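Side-chain contacts in vanadium-dependent haloperoxidase (Zobellia galactanivorans, PDB 4CIT), which probably catalyses the oxidation of iodide by hydrogen peroxide, as a vanadium-dependent iodoperoxidase with vanadate bound among its helices: residues Ala322-Ser327 and His368-Gly373; Ala375-Thr380 and Gln435-Gly440; Ser216-Lys221 and Cys328-Tyr333; Pro59-Arg64 and Pro204-Ile209; Glu413-Arg418 and Ala427-Gly432. One frame throughout, in Å; residues are numbered along the deposited sequence.

Contact 1: residues Ala322-Ser327 and His368-Gly373; sequences ADAFIS and HSVVSG. With VO4 (vanadate ion), chain D; VO4 (vanadate ion), chain C.
Val371 lays its CG2 methyl over the face of the Phe325 ring. Val371 CG2 stands 3.5 Å from the centroid of the Phe325 ring and only 13° off the normal, a CH-pi contact centred on the ring. The other methyl meets the same ring farther out, Val371 CG1 lying 3.9 Å from Phe325 CE2. With CG1 anti to the backbone N (chi1 -179°), CG2 is left beside that N, where the ring can meet it. Next to this pair, Val370 CG1 settles over the other helix at Ala324, 4.0 Å from Ala324 CB and 3.7 Å from Ala324 O. Alanine suits this place because its single methyl lets the backbones close in: Ala324 CA is 5.5 Å from Val371 CA. The short segments run nearly antiparallel, their axes 8.8 Å apart, and join helices 307-335 and 367-383 of the PAP2-type helical bundle that carries the vanadate.

At the start of the second helix, His368 turns from this apolar seam to the anion site. His368 ND1 donates to O2 of one modelled vanadate at 3.0 Å and to O1 of another at 3.1 Å; both bonds are bent, and only O1 lies at the ring edge in its plane. Trp266 O and Asp267 O engage His368 NE2, which would restrain the turn of the ring. Farther out, His368 O receives both Ser372 N and Ser372 OG, and Ser372 OG also bonds Trp292 NE1. Phe325 also touches Pro59, Pro60 and Ser63 of helix 59-80.

Contact 2: residues Ala375-Thr380 and Gln435-Gly440; sequences ASVVLT and QGRDLG
Beside Val377, the residue that meets Arg437 and Gly440, the carbonyl oxygen Ser376 O is gripped by two donors of one residue. Thr380 N reaches Ser376 O at 2.8 Å, and Thr380 OG1 makes a short bond to the same oxygen from the opposite face of the carbonyl plane. Threonine suits this outer turn, since its hydroxyl bonds back into its own helix and asks nothing of the facing one.

The contact itself is made by the two methyls of Val377, which rest on two successive turns of helix 426-446. Val377 CG1, anti to the backbone N (chi1 165°), rests against Gly440, 3.5 Å from Gly440 C and 3.8 Å from Gly440 O. Val377 CG2 points to the preceding turn and lies 3.8 Å from Arg437 CA. It also touches the first methylenes of that arginine, the nearest being Arg437 CG at 3.9 Å. Gly440, having no side chain, offers bare main chain to the valine, and Val377 CA comes within 5.6 Å of Gly440 CA.

Arg437 CB and CG pack on the valine, while the chain, extended from CG to NE, carries the guanidinium past the methyls; in the conformer described it forms a salt bridge with Asp412 of helix 407-420. Helices 367-383 and 426-446 of the PAP2-type bundle therefore meet here through valine methyls fitted against main chain and arginine methylenes, with the Thr380 hydroxyl bonded within its own helix and the Arg437 guanidinium paired with Asp412, so this contact depends on shape rather than on directed bonds.

Contact 3: residues Ser216-Lys221 and Cys328-Tyr333; sequences SAAQFK and CWDEKY
Asp330 holds its CG anti to the backbone N (chi1 -178°), which sends the carboxylate off helix 307-335 toward the loop at Ala218. Glu331 begins in the same way but bends at chi2 (51°), bringing OE1 round beside Lys221. These two acids on successive positions of the helix meet a chain folded into two successive type I turns, Ser216 to Gln219 and Ala218 to Lys221.

Asp330 OD2 lies 3.5 Å from both Ala218 CA and Ala218 CB, and Asp330 CB is 3.9 Å from Ala217 O. Small alanines let the turn sit close to the acid. Each turn is closed within the loop, by Gln219 N to Ser216 O at 3.1 Å and by Lys221 N to Ala218 O at 3.0 Å. At the outer end Glu331 OE1 touches the aliphatic Lys221 CG at 3.9 Å, whereas Lys221 NZ stays 6.3 Å from Glu331 OE1, too far for a salt bridge. The buried acids are answered by Arg334, which pairs with both of them, and Asp330 OD1 also accepts from Asn207 ND2.

Lys332, on another side of the same helix, belongs to the pocket. Lys332 CD passes over the Trp329 ring, 3.7 Å above the plane, and its NZ bonds vanadate, Pro362 O and Thr365 O. Lys332 and Arg339, both in the vanadate pocket, are the lysine and arginine of the KX6RP signature of the PAP2 family, which begins on this helix.

Contact 4: residues Pro59-Arg64 and Pro204-Ile209; sequences PPVASR and PHWNKI
Pro60 CB sits over the five-membered ring of Trp206, 3.5 Å from its centroid and 6° off the normal, a CH-pi contact. Trp206 reaches it with CG roughly anti to the backbone N (chi1 -157°), which swings the indole from the 3-10 turn onto the first turn of helix 59-80. The six-membered ring extends farther along that turn: Trp206 CZ2 lies 3.3 Å from Pro60 O, and Trp206 CZ3 meets Val61 CG2 at 3.7 Å, the valine crossing the indole at about a right angle. Val61 keeps CG1 anti to its backbone N, leaving CG2 for the indole. Proline suits this first helical turn, where its missing N-H costs little.

The indole carries the loop before helix 235-253 onto helix 59-80 and also touches Ile326 of helix 307-335, in the helical bundle of this vanadium haloperoxidase. Its opposite face is covered from within the loop by Ile209 CG1, 3.6 Å above the plane. Arg64, extended from CG to NE, passes the indole at a slant, its CD 4.1 Å from Trp206 CH2 and its guanidinium set 90° to the indole plane; the charge goes on to a salt bridge with Asp170.

The buried indole N-H is answered by water. Trp206 NE1 donates to a water at 2.9 Å lying in the ring plane at its edge. That water donates a hydrogen bond to Ser63 OG, also at 2.9 Å, and Ser63 OG in turn donates to Pro60 O at 2.6 Å.

Contact 5: residues Glu413-Arg418 and Ala427-Gly432; sequences EAAISR and AAIEVG. With VO4 (vanadate ion), chain D.
Ala415 meets Ile429 through both its methyl and its carbonyl: Ile429 CG2 lies 3.7 Å from Ala415 CB and 3.5 Å from Ala415 O. The isoleucine is turned with CG2 anti to its backbone N, its CD1 lies 3.7 Å from Ala415 O, and both branches pack against this oxygen from one side. An alanine here leaves room for the branched side chain, and the two nearly antiparallel segments bring Ala415 CA within 5.8 Å of Ile429 CA. Ile416 contributes less, its backbone N standing 4.3 Å from Ile429 CG2.

Ser417 turns away and bonds within its own helix, OG to Ala414 O at 2.6 Å. Arg418 CB rests on Ile429 CD1 at 4.1 Å. Beyond CB the Arg418 chain folds back at chi2 and chi3 (-54° and -79°), bringing NE to donate to vanadate O2 at 3.0 Å, somewhat bent with an N-H...O angle of 145°, and the anion at the edge of the guanidinium. NH2 bonds a vanadate oxygen too, and NH1 pairs with Asp267. The apolar seam joins the C-terminal helices of the PAP2-type bundle, and its isoleucine packs against the base of an arginine whose positive charge would favour the bound anion.

Overall arrangement
Contacts 1 and 4 are buried and lie nearest the chain centre, meeting where Phe325 touches Ser63 and Pro60. Contact 5 is buried too, but farther out, and shares a vanadate with contact 1: His368 and Arg418 approach that anion from adjoining helices. Contacts 2 and 3 are only partly buried, and charged side chains take part there, their charges met by partners outside the segments. Helix 367-383 serves contacts 1 and 2, helix 307-335 contacts 1 and 3, and helix 426-446 contacts 2 and 5. Helix pairs meet mainly through aliphatic groups, with one phenyl ring in contact 1, whereas the loop contacts add an indole, a bridging water and carboxylates. Asn207 and Asp330 link contact 4 to contact 3.

Contact 1: residues Ala322-Ser327 and His368-Gly373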
# COMPACT_ATOMS: atom_id res chain seq x y z
N ALA A 322 -1.72 3.18 4.16
CA ALA A 322 -3.07 3.69 3.89
C ALA A 322 -3.01 5.18 4.27
O ALA A 322 -3.50 6.04 3.45
CB ALA A 322 -4.10 2.97 4.71
N ASP A 323 -2.35 5.55 5.38
CA ASP A 323 -2.23 6.98 5.73
C ASP A 323 -1.32 7.76 4.74
O ASP A 323 -1.60 8.91 4.38
CB ASP A 323 -1.85 7.19 7.21
CG ASP A 323 -3.10 7.01 8.18
OD1 ASP A 323 -4.24 6.56 7.69
OD2 ASP A 323 -2.89 7.35 9.38
N ALA A 324 -0.33 7.08 4.22
CA ALA A 324 0.56 7.68 3.20
C ALA A 324 -0.22 8.04 1.90
O ALA A 324 -0.05 9.15 1.30
CB ALA A 324 1.70 6.78 2.92
N PHE A 325 -1.13 7.17 1.46
CA PHE A 325 -1.97 7.48 0.31
C PHE A 325 -2.85 8.68 0.58
O PHE A 325 -3.11 9.45 -0.33
CB PHE A 325 -2.71 6.25 -0.18
CG PHE A 325 -1.95 5.41 -1.13
CD1 PHE A 325 -1.80 5.84 -2.43
CD2 PHE A 325 -1.44 4.17 -0.75
CE1 PHE A 325 -1.09 5.06 -3.32
CE2 PHE A 325 -0.82 3.34 -1.68
CZ PHE A 325 -0.63 3.82 -2.95
N ILE A 326 -3.49 8.75 1.76
CA ILE A 326 -4.32 9.90 2.07
C ILE A 326 -3.49 11.21 2.04
O ILE A 326 -3.90 12.19 1.42
CB ILE A 326 -4.95 9.73 3.44
CG1 ILE A 326 -5.95 8.57 3.32
CG2 ILE A 326 -5.66 11.02 3.89
CD1 ILE A 326 -6.60 8.14 4.63
N SER A 327 -2.31 11.17 2.68
CA SER A 327 -1.40 12.33 2.70
C SER A 327 -0.98 12.73 1.27
O SER A 327 -0.97 13.92 0.92
CB SER A 327 -0.21 12.00 3.59
OG SER A 327 0.69 13.08 3.67
N HIS A 368 4.44 6.77 -5.53
CA HIS A 368 5.48 5.83 -5.33
C HIS A 368 6.45 6.29 -4.27
O HIS A 368 6.93 5.51 -3.42
CB HIS A 368 6.28 5.57 -6.61
CG HIS A 368 5.61 4.70 -7.59
ND1 HIS A 368 4.49 5.09 -8.29
CD2 HIS A 368 5.96 3.47 -8.07
CE1 HIS A 368 4.11 4.09 -9.08
NE2 HIS A 368 5.02 3.14 -9.01
N SER A 369 6.83 7.57 -4.35
CA SER A 369 7.78 8.16 -3.43
C SER A 369 7.29 8.24 -1.99
O SER A 369 8.02 7.79 -1.05
CB SER A 369 8.28 9.53 -3.86
OG SER A 369 8.85 9.37 -5.16
N VAL A 370 6.04 8.68 -1.82
CA VAL A 370 5.48 8.82 -0.51
C VAL A 370 5.27 7.42 0.12
O VAL A 370 5.59 7.21 1.31
CB VAL A 370 4.19 9.68 -0.50
CG1 VAL A 370 3.62 9.72 0.91
CG2 VAL A 370 4.37 11.15 -0.98
N VAL A 371 4.65 6.48 -0.61
CA VAL A 371 4.26 5.18 -0.08
C VAL A 371 5.49 4.38 0.21
O VAL A 371 5.61 3.80 1.27
CB VAL A 371 3.27 4.42 -0.98
CG1 VAL A 371 2.85 3.09 -0.40
CG2 VAL A 371 2.04 5.33 -1.20
N SER A 372 6.52 4.46 -0.64
CA SER A 372 7.79 3.76 -0.39
C SER A 372 8.53 4.34 0.76
O SER A 372 9.15 3.60 1.54
CB SER A 372 8.70 3.87 -1.62
OG SER A 372 8.03 3.19 -2.65
N GLY A 373 8.50 5.66 0.91
CA GLY A 373 9.09 6.32 2.05
C GLY A 373 8.52 5.83 3.37
O GLY A 373 9.23 5.50 4.33
O2 VO4 D . 4.79 8.04 -8.64
O1 VO4 C . 2.04 6.97 -8.71

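Contact 2: residues Ala375-Thr380 and Gln435-Gly440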
# COMPACT_ATOMS: atom_id res chain seq x y z
N ALA A 375 6.56 3.05 3.87
CA ALA A 375 6.71 1.63 4.05
C ALA A 375 8.16 1.29 4.50
O ALA A 375 8.38 0.38 5.31
CB ALA A 375 6.33 0.90 2.79
N SER A 376 9.15 1.87 3.85
CA SER A 376 10.54 1.73 4.20
C SER A 376 10.89 2.01 5.69
O SER A 376 11.67 1.28 6.38
CB SER A 376 11.34 2.71 3.39
OG SER A 376 12.72 2.39 3.50
N VAL A 377 10.36 3.09 6.17
CA VAL A 377 10.52 3.48 7.57
C VAL A 377 9.96 2.43 8.51
O VAL A 377 10.59 2.00 9.47
CB VAL A 377 9.94 4.87 7.86
CG1 VAL A 377 9.79 5.09 9.34
CG2 VAL A 377 10.85 5.92 7.25
N VAL A 378 8.74 1.99 8.24
CA VAL A 378 8.11 0.94 9.06
C VAL A 378 8.89 -0.35 9.02
O VAL A 378 9.20 -0.90 10.09
CB VAL A 378 6.62 0.68 8.65
CG1 VAL A 378 6.06 -0.48 9.46
CG2 VAL A 378 5.84 1.93 8.90
N LEU A 379 9.29 -0.82 7.83
CA LEU A 379 9.98 -2.09 7.75
C LEU A 379 11.38 -2.00 8.36
O LEU A 379 11.89 -2.98 8.93
CB LEU A 379 10.04 -2.60 6.28
CG LEU A 379 8.62 -2.94 5.76
CD1 LEU A 379 8.74 -3.33 4.28
CD2 LEU A 379 7.87 -4.01 6.49
N THR A 380 12.00 -0.84 8.18
CA THR A 380 13.30 -0.62 8.85
C THR A 380 13.15 -0.70 10.37
O THR A 380 13.98 -1.28 11.07
CB THR A 380 13.91 0.66 8.41
OG1 THR A 380 14.03 0.62 6.96
CG2 THR A 380 15.30 0.89 9.10
N GLN A 435 8.20 13.43 2.63
CA GLN A 435 6.80 13.33 3.11
C GLN A 435 6.52 11.93 3.62
O GLN A 435 6.00 11.78 4.76
CB GLN A 435 5.87 13.74 1.99
CG GLN A 435 4.39 13.71 2.38
CD GLN A 435 3.48 14.19 1.25
OE1 GLN A 435 3.91 14.59 0.15
NE2 GLN A 435 2.21 13.96 1.45
N GLY A 436 6.82 10.88 2.87
CA GLY A 436 6.54 9.53 3.32
C GLY A 436 7.38 9.07 4.53
O GLY A 436 6.87 8.45 5.45
N ARG A 437 8.66 9.45 4.55
CA ARG A 437 9.55 9.11 5.65
C ARG A 437 9.09 9.86 6.93
O ARG A 437 8.97 9.26 8.04
CB ARG A 437 11.07 9.37 5.29
CG ARG A 437 11.69 8.32 4.30
CD ARG A 437 13.16 8.63 3.82
NE ARG A 437 13.63 7.57 2.92
CZ ARG A 437 14.49 7.64 1.89
NH1 ARG A 437 15.11 8.75 1.56
NH2 ARG A 437 14.72 6.54 1.17
N ASP A 438 8.68 11.12 6.79
CA ASP A 438 8.17 11.88 7.93
C ASP A 438 6.88 11.24 8.47
O ASP A 438 6.69 11.13 9.75
CB ASP A 438 7.98 13.34 7.64
CG ASP A 438 9.31 14.13 7.47
OD1 ASP A 438 10.37 13.55 7.76
OD2 ASP A 438 9.22 15.31 7.02
N LEU A 439 5.97 10.89 7.57
CA LEU A 439 4.71 10.26 7.96
C LEU A 439 4.97 8.87 8.63
O LEU A 439 4.37 8.54 9.65
CB LEU A 439 3.78 10.17 6.75
CG LEU A 439 2.37 9.60 7.01
CD1 LEU A 439 1.39 10.15 5.96
CD2 LEU A 439 2.41 8.08 6.91
N GLY A 440 5.86 8.09 8.07
CA GLY A 440 6.11 6.75 8.54
C GLY A 440 6.78 6.84 9.91
O GLY A 440 6.41 6.03 10.80

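Contact 3: residues Ser216-Lys221 and Cys328-Tyr333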
# COMPACT_ATOMS: atom_id res chain seq x y z
N SER A 216 -5.03 14.59 10.85
CA SER A 216 -5.84 15.08 9.73
C SER A 216 -5.15 14.72 8.48
O SER A 216 -3.96 14.50 8.50
CB SER A 216 -6.08 16.58 9.75
OG SER A 216 -4.91 17.28 9.37
N ALA A 217 -5.91 14.70 7.39
CA ALA A 217 -5.32 14.33 6.09
C ALA A 217 -4.10 15.15 5.70
O ALA A 217 -3.21 14.68 5.02
CB ALA A 217 -6.37 14.36 5.00
N ALA A 218 -4.15 16.44 6.01
CA ALA A 218 -3.10 17.40 5.72
C ALA A 218 -1.93 17.51 6.69
O ALA A 218 -1.08 18.37 6.49
CB ALA A 218 -3.72 18.83 5.52
N GLN A 219 -1.79 16.60 7.63
CA GLN A 219 -0.80 16.68 8.66
C GLN A 219 0.64 16.75 8.11
O GLN A 219 1.54 17.36 8.73
CB GLN A 219 -0.99 15.55 9.64
CG GLN A 219 -0.06 15.64 10.86
CD GLN A 219 -0.27 14.53 11.80
OE1 GLN A 219 -1.23 13.80 11.70
NE2 GLN A 219 0.69 14.34 12.72
N PHE A 220 0.86 16.06 7.01
CA PHE A 220 2.15 16.04 6.39
C PHE A 220 2.20 16.74 5.05
O PHE A 220 3.03 16.40 4.16
CB PHE A 220 2.60 14.55 6.32
CG PHE A 220 2.94 14.04 7.70
CD1 PHE A 220 4.14 14.38 8.32
CD2 PHE A 220 1.99 13.30 8.41
CE1 PHE A 220 4.39 13.96 9.64
CE2 PHE A 220 2.21 12.93 9.72
CZ PHE A 220 3.41 13.28 10.33
N LYS A 221 1.40 17.76 4.89
CA LYS A 221 1.42 18.60 3.67
C LYS A 221 2.89 19.07 3.46
O LYS A 221 3.44 19.65 4.40
CB LYS A 221 0.60 19.85 3.93
CG LYS A 221 0.64 20.87 2.81
CD LYS A 221 -0.46 21.93 2.99
CE LYS A 221 -0.20 22.91 4.10
NZ LYS A 221 1.12 23.55 3.94
N CYS A 328 -0.64 11.75 0.44
CA CYS A 328 -0.16 12.04 -0.89
C CYS A 328 -1.28 12.55 -1.79
O CYS A 328 -1.13 13.61 -2.45
CB CYS A 328 0.46 10.81 -1.46
SG CYS A 328 1.04 11.07 -3.18
N TRP A 329 -2.43 11.89 -1.79
CA TRP A 329 -3.60 12.33 -2.55
C TRP A 329 -4.14 13.72 -2.11
O TRP A 329 -4.61 14.51 -2.92
CB TRP A 329 -4.71 11.30 -2.59
CG TRP A 329 -4.75 10.56 -3.88
CD1 TRP A 329 -5.77 10.61 -4.83
CD2 TRP A 329 -3.71 9.75 -4.48
NE1 TRP A 329 -5.41 9.91 -5.93
CE2 TRP A 329 -4.17 9.33 -5.74
CE3 TRP A 329 -2.46 9.32 -4.05
CZ2 TRP A 329 -3.43 8.51 -6.56
CZ3 TRP A 329 -1.72 8.52 -4.86
CH2 TRP A 329 -2.18 8.15 -6.12
N ASP A 330 -4.05 14.02 -0.83
CA ASP A 330 -4.31 15.36 -0.27
C ASP A 330 -3.47 16.41 -1.01
O ASP A 330 -3.98 17.47 -1.45
CB ASP A 330 -4.03 15.42 1.29
CG ASP A 330 -4.33 16.74 1.88
OD1 ASP A 330 -5.55 17.12 1.81
OD2 ASP A 330 -3.38 17.47 2.27
N GLU A 331 -2.17 16.14 -1.13
CA GLU A 331 -1.34 17.10 -1.81
C GLU A 331 -1.59 17.10 -3.31
O GLU A 331 -1.58 18.20 -3.99
CB GLU A 331 0.13 16.78 -1.58
CG GLU A 331 1.11 17.77 -2.24
CD GLU A 331 0.81 19.20 -1.92
OE1 GLU A 331 0.31 19.54 -0.83
OE2 GLU A 331 1.02 20.08 -2.82
N LYS A 332 -1.81 15.93 -3.88
CA LYS A 332 -1.98 15.92 -5.36
C LYS A 332 -3.08 16.88 -5.82
O LYS A 332 -2.95 17.54 -6.87
CB LYS A 332 -2.30 14.50 -5.91
CG LYS A 332 -1.13 13.56 -5.95
CD LYS A 332 -1.43 12.14 -6.46
CE LYS A 332 -0.22 11.29 -6.70
NZ LYS A 332 0.78 11.91 -7.63
N TYR A 333 -4.21 16.83 -5.12
CA TYR A 333 -5.39 17.59 -5.47
C TYR A 333 -5.39 19.00 -4.87
O TYR A 333 -6.14 19.82 -5.30
CB TYR A 333 -6.70 16.76 -5.30
CG TYR A 333 -6.81 15.70 -6.30
CD1 TYR A 333 -7.34 15.93 -7.56
CD2 TYR A 333 -6.37 14.42 -6.02
CE1 TYR A 333 -7.40 14.95 -8.50
CE2 TYR A 333 -6.41 13.44 -6.97
CZ TYR A 333 -6.94 13.67 -8.24
OH TYR A 333 -7.07 12.66 -9.15

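Contact 4: residues Pro59-Arg64 and Pro204-Ile209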
# COMPACT_ATOMS: atom_id res chain seq x y z
N PRO A 59 -4.55 2.62 -6.97
CA PRO A 59 -3.56 2.57 -5.88
C PRO A 59 -4.01 3.00 -4.49
O PRO A 59 -3.85 2.23 -3.51
CB PRO A 59 -2.36 3.37 -6.41
CG PRO A 59 -2.47 3.19 -7.90
CD PRO A 59 -3.96 3.14 -8.21
N PRO A 60 -4.71 4.13 -4.37
CA PRO A 60 -5.16 4.47 -3.03
C PRO A 60 -6.20 3.52 -2.44
O PRO A 60 -6.14 3.19 -1.24
CB PRO A 60 -5.79 5.89 -3.17
CG PRO A 60 -5.79 6.19 -4.64
CD PRO A 60 -4.97 5.18 -5.38
N VAL A 61 -7.14 3.07 -3.26
CA VAL A 61 -8.24 2.17 -2.79
C VAL A 61 -7.64 0.80 -2.35
O VAL A 61 -8.07 0.22 -1.33
CB VAL A 61 -9.33 1.98 -3.87
CG1 VAL A 61 -10.32 0.92 -3.41
CG2 VAL A 61 -10.04 3.29 -4.09
N ALA A 62 -6.60 0.33 -3.06
CA ALA A 62 -5.90 -0.91 -2.71
C ALA A 62 -5.33 -0.85 -1.28
O ALA A 62 -5.37 -1.83 -0.56
CB ALA A 62 -4.78 -1.16 -3.73
N SER A 63 -4.88 0.34 -0.83
CA SER A 63 -4.27 0.46 0.49
C SER A 63 -5.27 0.26 1.62
O SER A 63 -5.00 -0.29 2.68
CB SER A 63 -3.52 1.78 0.67
OG SER A 63 -4.41 2.87 0.64
N ARG A 64 -6.51 0.62 1.32
CA ARG A 64 -7.60 0.50 2.28
C ARG A 64 -7.98 -1.03 2.41
O ARG A 64 -8.25 -1.56 3.47
CB ARG A 64 -8.77 1.33 1.80
CG ARG A 64 -10.03 1.23 2.64
CD ARG A 64 -11.14 2.23 2.18
NE ARG A 64 -12.31 2.11 3.03
CZ ARG A 64 -13.33 1.31 2.92
NH1 ARG A 64 -13.41 0.43 1.92
NH2 ARG A 64 -14.27 1.40 3.80
N PRO A 204 -10.21 12.02 -6.43
CA PRO A 204 -10.00 13.42 -6.07
C PRO A 204 -10.26 13.69 -4.62
O PRO A 204 -9.72 14.64 -4.02
CB PRO A 204 -10.91 14.15 -7.07
CG PRO A 204 -11.99 13.08 -7.45
CD PRO A 204 -11.21 11.82 -7.51
N HIS A 205 -11.19 12.92 -4.05
CA HIS A 205 -11.56 13.04 -2.65
C HIS A 205 -11.00 12.02 -1.73
O HIS A 205 -11.54 11.82 -0.65
CB HIS A 205 -13.15 13.06 -2.52
CG HIS A 205 -13.76 14.13 -3.36
ND1 HIS A 205 -13.53 15.47 -3.12
CD2 HIS A 205 -14.51 14.07 -4.49
CE1 HIS A 205 -14.17 16.19 -4.03
NE2 HIS A 205 -14.80 15.38 -4.84
N TRP A 206 -9.87 11.40 -2.06
CA TRP A 206 -9.27 10.44 -1.12
C TRP A 206 -8.87 11.13 0.16
O TRP A 206 -8.91 10.48 1.22
CB TRP A 206 -8.09 9.72 -1.74
CG TRP A 206 -7.79 8.43 -1.13
CD1 TRP A 206 -6.72 8.11 -0.35
CD2 TRP A 206 -8.66 7.30 -1.12
NE1 TRP A 206 -6.84 6.80 0.12
CE2 TRP A 206 -8.06 6.31 -0.31
CE3 TRP A 206 -9.95 7.05 -1.69
CZ2 TRP A 206 -8.65 5.07 -0.12
CZ3 TRP A 206 -10.54 5.82 -1.47
CH2 TRP A 206 -9.93 4.87 -0.66
N ASN A 207 -8.61 12.47 0.14
CA ASN A 207 -8.37 13.20 1.35
C ASN A 207 -9.52 13.32 2.31
O ASN A 207 -9.34 13.87 3.41
CB ASN A 207 -7.67 14.52 1.07
CG ASN A 207 -8.53 15.50 0.42
OD1 ASN A 207 -9.65 15.16 -0.04
ND2 ASN A 207 -8.03 16.76 0.33
N LYS A 208 -10.69 12.83 1.91
CA LYS A 208 -11.87 12.84 2.79
C LYS A 208 -12.12 11.51 3.48
O LYS A 208 -13.09 11.40 4.23
CB LYS A 208 -13.10 13.24 2.00
CG LYS A 208 -12.98 14.57 1.36
CD LYS A 208 -12.90 15.70 2.30
CE LYS A 208 -12.85 17.05 1.53
NZ LYS A 208 -11.68 17.87 2.02
N ILE A 209 -11.25 10.54 3.28
CA ILE A 209 -11.33 9.22 3.97
C ILE A 209 -10.76 9.46 5.38
O ILE A 209 -9.78 10.18 5.57
CB ILE A 209 -10.46 8.19 3.20
CG1 ILE A 209 -10.95 8.03 1.73
CG2 ILE A 209 -10.50 6.88 4.00
CD1 ILE A 209 -12.36 7.50 1.63
O HOH W 1 -5.68 5.04 2.11

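Contact 5: residues Glu413-Arg418 and Ala427-Gly432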
# COMPACT_ATOMS: atom_id res chain seq x y z
N GLU A 413 15.26 3.52 -4.95
CA GLU A 413 15.13 3.07 -6.32
C GLU A 413 13.72 3.29 -6.82
O GLU A 413 13.48 3.70 -7.97
CB GLU A 413 15.62 1.58 -6.47
CG GLU A 413 15.59 1.12 -7.89
CD GLU A 413 16.06 -0.28 -8.10
OE1 GLU A 413 17.29 -0.56 -7.97
OE2 GLU A 413 15.16 -1.09 -8.37
N ALA A 414 12.73 2.97 -6.03
CA ALA A 414 11.33 3.14 -6.45
C ALA A 414 11.06 4.65 -6.79
O ALA A 414 10.37 4.94 -7.79
CB ALA A 414 10.35 2.67 -5.39
N ALA A 415 11.63 5.53 -5.99
CA ALA A 415 11.45 6.98 -6.18
C ALA A 415 12.13 7.47 -7.48
O ALA A 415 11.46 8.04 -8.32
CB ALA A 415 11.96 7.68 -4.97
N ILE A 416 13.38 7.10 -7.70
CA ILE A 416 14.08 7.53 -8.92
C ILE A 416 13.57 6.84 -10.16
O ILE A 416 13.70 7.40 -11.25
CB ILE A 416 15.62 7.41 -8.80
CG1 ILE A 416 16.33 8.35 -9.83
CG2 ILE A 416 16.14 5.99 -8.95
CD1 ILE A 416 16.12 9.81 -9.54
N SER A 417 12.91 5.69 -10.02
CA SER A 417 12.30 5.01 -11.18
C SER A 417 11.30 5.90 -11.86
O SER A 417 11.11 5.76 -13.05
CB SER A 417 11.64 3.72 -10.80
OG SER A 417 10.42 3.97 -10.19
N ARG A 418 10.68 6.82 -11.11
CA ARG A 418 9.71 7.75 -11.68
C ARG A 418 10.33 8.87 -12.54
O ARG A 418 9.62 9.38 -13.39
CB ARG A 418 8.80 8.35 -10.61
CG ARG A 418 8.28 7.30 -9.65
CD ARG A 418 7.59 6.12 -10.30
NE ARG A 418 6.19 6.46 -10.71
CZ ARG A 418 5.43 5.79 -11.56
NH1 ARG A 418 5.87 4.72 -12.20
NH2 ARG A 418 4.14 6.20 -11.78
N ALA A 427 11.13 17.41 -7.91
CA ALA A 427 10.51 17.85 -6.63
C ALA A 427 9.48 16.87 -6.11
O ALA A 427 9.45 16.55 -4.89
CB ALA A 427 9.92 19.21 -6.74
N ALA A 428 8.63 16.34 -7.02
CA ALA A 428 7.58 15.38 -6.61
C ALA A 428 8.19 14.12 -6.02
O ALA A 428 7.67 13.57 -5.04
CB ALA A 428 6.72 15.02 -7.81
N ILE A 429 9.37 13.76 -6.48
CA ILE A 429 10.07 12.61 -6.03
C ILE A 429 10.82 12.84 -4.71
O ILE A 429 10.60 12.10 -3.73
CB ILE A 429 11.08 12.11 -7.12
CG1 ILE A 429 10.33 11.68 -8.41
CG2 ILE A 429 11.99 11.04 -6.57
CD1 ILE A 429 11.25 11.53 -9.58
N GLU A 430 11.64 13.89 -4.67
CA GLU A 430 12.47 14.18 -3.47
C GLU A 430 11.62 14.63 -2.30
O GLU A 430 11.75 14.10 -1.17
CB GLU A 430 13.49 15.21 -3.81
CG GLU A 430 14.49 14.58 -4.79
CD GLU A 430 15.69 15.49 -5.04
OE1 GLU A 430 15.68 16.62 -4.63
OE2 GLU A 430 16.62 15.04 -5.68
N VAL A 431 10.69 15.53 -2.58
CA VAL A 431 9.80 16.01 -1.56
C VAL A 431 8.85 14.90 -1.13
O VAL A 431 8.48 14.76 0.09
CB VAL A 431 9.05 17.30 -1.95
CG1 VAL A 431 8.10 17.65 -0.85
CG2 VAL A 431 10.05 18.40 -2.30
N GLY A 432 8.42 14.06 -2.09
CA GLY A 432 7.55 12.94 -1.76
C GLY A 432 8.18 11.90 -0.85
O GLY A 432 7.56 11.42 0.11
O2 VO4 D . 4.79 8.04 -8.64